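Local atomic coordinates of histidine phosphotransfer protein (Medicago truncatula, PDB entry 4G78), a protein that probably relays phosphoryl groups from cytokinin-sensing histidine kinases to response regulators in two-component signalling, by way of an active histidine. Residues 18-24 with 126-131. Numbering follows the deposited sequence.
Sequences MFQQGYL and LLKNNL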
loop_
_atom_site.group_PDB
_atom_site.type_symbol
_atom_site.label_atom_id
_atom_site.label_comp_id
_atom_site.label_asym_id
_atom_site.label_seq_id
_atom_site.Cartn_x
_atom_site.Cartn_y
_atom_site.Cartn_z
ATOM N N MET A 18 4.405 -9.704 6.854
ATOM C CA MET A 18 3.664 -8.919 5.867
ATOM C C MET A 18 3.460 -9.688 4.589
ATOM O O MET A 18 2.387 -9.627 3.966
ATOM C CB MET A 18 4.316 -7.579 5.625
ATOM C CG MET A 18 4.244 -6.609 6.753
ATOM S SD MET A 18 4.885 -4.975 6.399
ATOM C CE MET A 18 3.615 -4.399 5.254
ATOM N N PHE A 19 4.492 -10.401 4.117
ATOM C CA PHE A 19 4.320 -11.235 2.952
ATOM C C PHE A 19 3.366 -12.412 3.243
ATOM O O PHE A 19 2.471 -12.696 2.451
ATOM C CB PHE A 19 5.679 -11.788 2.459
ATOM C CG PHE A 19 6.432 -10.799 1.621
ATOM C CD1 PHE A 19 6.219 -10.748 0.249
ATOM C CD2 PHE A 19 7.338 -9.908 2.177
ATOM C CE1 PHE A 19 6.908 -9.843 -0.550
ATOM C CE2 PHE A 19 8.008 -8.968 1.377
ATOM C CZ PHE A 19 7.760 -8.955 0.026
ATOM N N GLN A 20 3.534 -13.089 4.383
ATOM C CA GLN A 20 2.741 -14.289 4.639
ATOM C C GLN A 20 1.260 -13.955 4.708
ATOM O O GLN A 20 0.409 -14.731 4.266
ATOM C CB GLN A 20 3.252 -14.967 5.913
ATOM C CG GLN A 20 2.690 -16.364 6.101
ATOM C CD GLN A 20 1.288 -16.411 6.664
ATOM O OE1 GLN A 20 0.850 -15.482 7.358
ATOM N NE2 GLN A 20 0.615 -17.518 6.449
ATOM N N GLN A 21 0.929 -12.796 5.305
ATOM C CA GLN A 21 -0.447 -12.332 5.443
ATOM C C GLN A 21 -0.966 -11.612 4.201
ATOM O O GLN A 21 -2.110 -11.186 4.163
ATOM C CB GLN A 21 -0.602 -11.534 6.715
ATOM C CG GLN A 21 -0.577 -12.407 7.964
ATOM C CD GLN A 21 -1.838 -13.247 8.062
ATOM O OE1 GLN A 21 -2.920 -12.653 8.285
ATOM N NE2 GLN A 21 -1.763 -14.532 7.885
ATOM N N GLY A 22 -0.127 -11.461 3.178
ATOM C CA GLY A 22 -0.593 -10.961 1.889
ATOM C C GLY A 22 -0.565 -9.462 1.718
ATOM O O GLY A 22 -1.098 -8.975 0.715
ATOM N N TYR A 23 0.017 -8.720 2.650
ATOM C CA TYR A 23 0.119 -7.278 2.504
ATOM C C TYR A 23 1.011 -6.880 1.337
ATOM O O TYR A 23 0.797 -5.840 0.713
ATOM C CB TYR A 23 0.622 -6.627 3.776
ATOM C CG TYR A 23 -0.336 -6.675 4.912
ATOM C CD1 TYR A 23 -1.507 -5.891 4.863
ATOM C CD2 TYR A 23 -0.192 -7.519 5.995
ATOM C CE1 TYR A 23 -2.449 -5.962 5.859
ATOM C CE2 TYR A 23 -1.104 -7.535 6.988
ATOM C CZ TYR A 23 -2.267 -6.735 6.899
ATOM O OH TYR A 23 -3.192 -6.737 7.907
ATOM N N LEU A 24 2.082 -7.662 1.123
ATOM C CA LEU A 24 3.109 -7.381 0.133
ATOM C C LEU A 24 3.234 -8.566 -0.795
ATOM O O LEU A 24 3.041 -9.708 -0.382
ATOM C CB LEU A 24 4.470 -7.183 0.830
ATOM C CG LEU A 24 4.499 -6.038 1.831
ATOM C CD1 LEU A 24 5.836 -6.053 2.582
ATOM C CD2 LEU A 24 4.214 -4.714 1.174
ATOM N N LEU A 126 -3.819 -0.368 7.062
ATOM C CA LEU A 126 -3.030 -1.516 7.566
ATOM C C LEU A 126 -1.702 -1.549 6.884
ATOM O O LEU A 126 -0.640 -1.776 7.505
ATOM C CB LEU A 126 -3.784 -2.832 7.348
ATOM C CG LEU A 126 -4.983 -3.072 8.251
ATOM C CD1 LEU A 126 -5.818 -4.197 7.737
ATOM C CD2 LEU A 126 -4.447 -3.370 9.708
ATOM N N LEU A 127 -1.711 -1.384 5.554
ATOM C CA LEU A 127 -0.457 -1.424 4.796
ATOM C C LEU A 127 0.474 -0.312 5.243
ATOM O O LEU A 127 1.663 -0.526 5.491
ATOM C CB LEU A 127 -0.768 -1.316 3.325
ATOM C CG LEU A 127 0.479 -1.194 2.456
ATOM C CD1 LEU A 127 1.278 -2.487 2.424
ATOM C CD2 LEU A 127 0.111 -0.726 1.129
ATOM N N LYS A 128 -0.057 0.920 5.276
ATOM C CA LYS A 128 0.795 2.078 5.578
ATOM C C LYS A 128 1.389 1.933 6.966
ATOM O O LYS A 128 2.587 2.173 7.179
ATOM C CB LYS A 128 -0.008 3.363 5.442
ATOM C CG LYS A 128 0.824 4.585 5.732
ATOM C CD LYS A 128 0.140 5.874 5.470
ATOM C CE LYS A 128 1.006 7.083 5.597
ATOM N NZ LYS A 128 0.246 8.340 5.618
ATOM N N ASN A 129 0.569 1.562 7.962
ATOM C CA ASN A 129 1.101 1.440 9.340
ATOM C C ASN A 129 2.164 0.327 9.418
ATOM O O ASN A 129 3.203 0.523 10.094
ATOM C CB ASN A 129 0.006 1.206 10.287
ATOM C CG ASN A 129 -0.808 2.508 10.473
ATOM O OD1 ASN A 129 -0.367 3.628 10.216
ATOM N ND2 ASN A 129 -1.980 2.287 10.923
ATOM N N ASN A 130 1.938 -0.764 8.757
ATOM C CA ASN A 130 2.920 -1.877 8.784
ATOM C C ASN A 130 4.202 -1.464 8.039
ATOM O O ASN A 130 5.307 -1.802 8.517
ATOM C CB ASN A 130 2.316 -3.137 8.257
ATOM C CG ASN A 130 1.487 -3.893 9.278
ATOM O OD1 ASN A 130 2.010 -4.323 10.289
ATOM N ND2 ASN A 130 0.223 -4.028 9.093
ATOM N N LEU A 131 4.116 -0.784 6.913
ATOM C CA LEU A 131 5.296 -0.315 6.230
ATOM C C LEU A 131 6.042 0.716 7.019
ATOM O O LEU A 131 7.278 0.715 7.066
ATOM C CB LEU A 131 4.971 0.274 4.843
ATOM C CG LEU A 131 4.649 -0.773 3.791
ATOM C CD1 LEU A 131 4.174 -0.054 2.525
ATOM C CD2 LEU A 131 5.831 -1.709 3.555
#
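The Schellman motif that ends helix 6-20, with the turn leading out of it, packs on the long C-terminal helix 110-145 of this helical HPt protein, and M18, Y23 and L24 carry the contact to L126, L127, N130 and L131. G22, with positive phi, turns the chain so that Y23 and L24 follow M18 onto the same helix. M18 reaches in with its thioether: a bend at chi3 (70°) brings CE to 3.5 Å from N130 CB, while SD passes the same carbon at 3.7 Å. M18 CE also lies 3.9 Å from L131 CD2. Beside it, the L24 side chain crosses that of L127 at about a right angle, with CD2 3.9 Å from L127 CD1, and L127 CD1 also touches the backbone oxygen of Y23. The Y23 ring slants across L126: its CE1 comes 3.7 Å from L126 CB and its OH 3.7 Å from L126 CD1. Over one face of the Y23 ring, displaced toward its rim, sits N130 ND2, 4.2 Å above the plane. That amide nitrogen donates to L126 O from above the carbonyl plane, at an N-H...O angle of 135°, while N130 N reaches the same oxygen from the opposite face. R93 makes a cation-pi contact with Y23, and H14 hydrogen-bonds to N130 O, tying helix 6-20 to helix 110-145 a turn earlier. Between the two segments themselves, cohesion is apolar: methyls and thioether fill the buried side, and the partly exposed tyrosine lies against an amide whose bond back to its own helix helps fix its rotation.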